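Local coordinates for protein arginine N-methyltransferase SFM1 (Saccharomyces cerevisiae, PDB 5C74) that monomethylates an arginine of ribosomal protein S3, using S-adenosyl-L-methionine as the methyl donor, at residues Glu6-Gly11 with Pro112-Thr117. Sequence-based numbering, arbitrary orientation.
Sequences EHMEEG and PPRDRT
Glu6 and Arg116 meet in a side-on, two-bond salt bridge: Arg116 NE gives its hydrogen to Glu6 OE1 at 2.8 Å, and Arg116 NH2 reaches Glu6 OE2 at 2.8 Å, both nearly straight. The two oxygens lie close to the guanidinium plane, yet the carboxylate itself is turned 27° against it. OE1 uses its syn lone pair, whereas OE2 is met on the syn side but from out of the carboxylate plane. Glu6 is buried, and its OE1 also accepts a bond from the backbone N of Gly106, so this oxygen is held by two donors. Arg116 comes to the pair through a bend at chi2 (54°), which turns NE and NH2 along the carboxylate, while NH1 is taken by Glu119 one turn further along helix 116-123. All this sits at the end of strand 2-6 in the parallel sheet of the SPOUT fold, where the chain leaves the strand for helix 14-27, and Glu6 thereby ties that strand end to the start of helix 116-123. His7 turns the other way, and its NE2 closes the loop on Gly11 O at 2.9 Å, with the oxygen in the ring plane. Met8 then comes back over the salt bridge: SD lies 3.6 Å from Arg116 NE, and a bend at chi3 (72°) carries the methyl CE over the centre of one guanidinium face. With an alanine at Arg116, the buried Glu6 carboxylate is likely to lose its countercharge, and the Met8 thioether the flat surface it rests on. The same methyl brushes Arg114 NH2 at 4.0 Å, at the margin of the contact, where Arg114 is engaged through NE in a salt bridge with Glu119.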
loop_
_atom_site.group_PDB
_atom_site.type_symbol
_atom_site.label_atom_id
_atom_site.label_comp_id
_atom_site.label_asym_id
_atom_site.label_seq_id
_atom_site.Cartn_x
_atom_site.Cartn_y
_atom_site.Cartn_z
ATOM N N GLU A 6 -5.149 13.122 3.184
ATOM C CA GLU A 6 -4.954 13.057 1.746
ATOM C C GLU A 6 -4.241 11.748 1.438
ATOM O O GLU A 6 -3.138 11.510 1.926
ATOM C CB GLU A 6 -4.132 14.242 1.240
ATOM C CG GLU A 6 -4.788 15.605 1.464
ATOM C CD GLU A 6 -4.149 16.689 0.617
ATOM O OE1 GLU A 6 -2.896 16.783 0.622
ATOM O OE2 GLU A 6 -4.898 17.422 -0.077
ATOM N N HIS A 7 -4.859 10.904 0.624
ATOM C CA HIS A 7 -4.269 9.614 0.302
ATOM C C HIS A 7 -3.919 9.673 -1.164
ATOM O O HIS A 7 -4.673 9.197 -1.989
ATOM C CB HIS A 7 -5.236 8.459 0.607
ATOM C CG HIS A 7 -4.630 7.096 0.422
ATOM N ND1 HIS A 7 -4.112 6.363 1.470
ATOM C CD2 HIS A 7 -4.451 6.338 -0.692
ATOM C CE1 HIS A 7 -3.640 5.212 1.012
ATOM N NE2 HIS A 7 -3.837 5.172 -0.296
ATOM N N MET A 8 -2.786 10.293 -1.476
ATOM C CA MET A 8 -2.453 10.640 -2.854
ATOM C C MET A 8 -1.469 9.644 -3.448
ATOM O O MET A 8 -0.416 10.016 -3.968
ATOM C CB MET A 8 -1.872 12.054 -2.924
ATOM C CG MET A 8 -2.830 13.166 -2.424
ATOM S SD MET A 8 -2.087 14.829 -2.341
ATOM C CE MET A 8 -1.958 15.237 -4.079
ATOM N N GLU A 9 -1.809 8.374 -3.344
ATOM C CA GLU A 9 -0.945 7.330 -3.863
ATOM C C GLU A 9 -1.832 6.185 -4.260
ATOM O O GLU A 9 -2.934 6.020 -3.737
ATOM C CB GLU A 9 0.093 6.884 -2.822
ATOM C CG GLU A 9 -0.518 6.137 -1.638
ATOM C CD GLU A 9 0.492 5.793 -0.550
ATOM O OE1 GLU A 9 0.080 5.697 0.628
ATOM O OE2 GLU A 9 1.688 5.610 -0.869
ATOM N N GLU A 10 -1.361 5.397 -5.211
ATOM C CA GLU A 10 -2.083 4.219 -5.626
ATOM C C GLU A 10 -1.898 3.134 -4.566
ATOM O O GLU A 10 -0.782 2.912 -4.103
ATOM C CB GLU A 10 -1.562 3.739 -6.981
ATOM C CG GLU A 10 -2.309 2.569 -7.539
ATOM C CD GLU A 10 -3.757 2.898 -7.786
ATOM O OE1 GLU A 10 -4.608 2.016 -7.549
ATOM O OE2 GLU A 10 -4.037 4.038 -8.221
ATOM N N GLY A 11 -2.983 2.474 -4.177
ATOM C CA GLY A 11 -2.880 1.311 -3.317
ATOM C C GLY A 11 -2.908 1.591 -1.827
ATOM O O GLY A 11 -2.656 2.709 -1.380
ATOM N N PRO A 112 8.732 15.234 -9.055
ATOM C CA PRO A 112 9.743 16.084 -8.426
ATOM C C PRO A 112 9.420 16.307 -6.957
ATOM O O PRO A 112 8.342 15.900 -6.510
ATOM C CB PRO A 112 9.628 17.382 -9.223
ATOM C CG PRO A 112 8.148 17.473 -9.494
ATOM C CD PRO A 112 7.654 16.041 -9.662
ATOM N N PRO A 113 10.342 16.930 -6.203
ATOM C CA PRO A 113 10.011 17.301 -4.828
ATOM C C PRO A 113 8.829 18.261 -4.806
ATOM O O PRO A 113 8.777 19.174 -5.641
ATOM C CB PRO A 113 11.285 17.991 -4.331
ATOM C CG PRO A 113 12.372 17.441 -5.190
ATOM C CD PRO A 113 11.748 17.233 -6.533
ATOM N N ARG A 114 7.901 18.052 -3.884
ATOM C CA ARG A 114 6.735 18.922 -3.793
ATOM C C ARG A 114 6.521 19.367 -2.365
ATOM O O ARG A 114 6.850 18.641 -1.429
ATOM C CB ARG A 114 5.485 18.210 -4.321
ATOM C CG ARG A 114 5.482 18.013 -5.838
ATOM C CD ARG A 114 4.381 17.062 -6.295
ATOM N NE ARG A 114 3.044 17.551 -5.954
ATOM C CZ ARG A 114 1.920 16.940 -6.313
ATOM N NH1 ARG A 114 1.976 15.820 -7.040
ATOM N NH2 ARG A 114 0.741 17.445 -5.948
ATOM N N ASP A 115 5.975 20.571 -2.218
ATOM C CA ASP A 115 5.626 21.137 -0.921
ATOM C C ASP A 115 4.102 21.192 -0.849
ATOM O O ASP A 115 3.490 22.169 -1.278
ATOM C CB ASP A 115 6.249 22.525 -0.764
ATOM C CG ASP A 115 5.931 23.176 0.571
ATOM O OD1 ASP A 115 5.065 22.673 1.318
ATOM O OD2 ASP A 115 6.548 24.224 0.867
ATOM N N ARG A 116 3.505 20.126 -0.339
ATOM C CA ARG A 116 2.054 19.973 -0.362
ATOM C C ARG A 116 1.379 21.032 0.500
ATOM O O ARG A 116 0.275 21.494 0.189
ATOM C CB ARG A 116 1.668 18.566 0.096
ATOM C CG ARG A 116 0.163 18.265 0.028
ATOM C CD ARG A 116 -0.397 18.550 -1.362
ATOM N NE ARG A 116 -1.844 18.298 -1.452
ATOM C CZ ARG A 116 -2.588 18.613 -2.506
ATOM N NH1 ARG A 116 -2.031 19.181 -3.568
ATOM N NH2 ARG A 116 -3.894 18.367 -2.495
ATOM N N THR A 117 2.044 21.423 1.583
ATOM C CA THR A 117 1.516 22.488 2.427
ATOM C C THR A 117 1.352 23.750 1.603
ATOM O O THR A 117 0.292 24.392 1.624
ATOM C CB THR A 117 2.424 22.753 3.628
ATOM O OG1 THR A 117 2.331 21.631 4.502
ATOM C CG2 THR A 117 1.987 24.030 4.381
#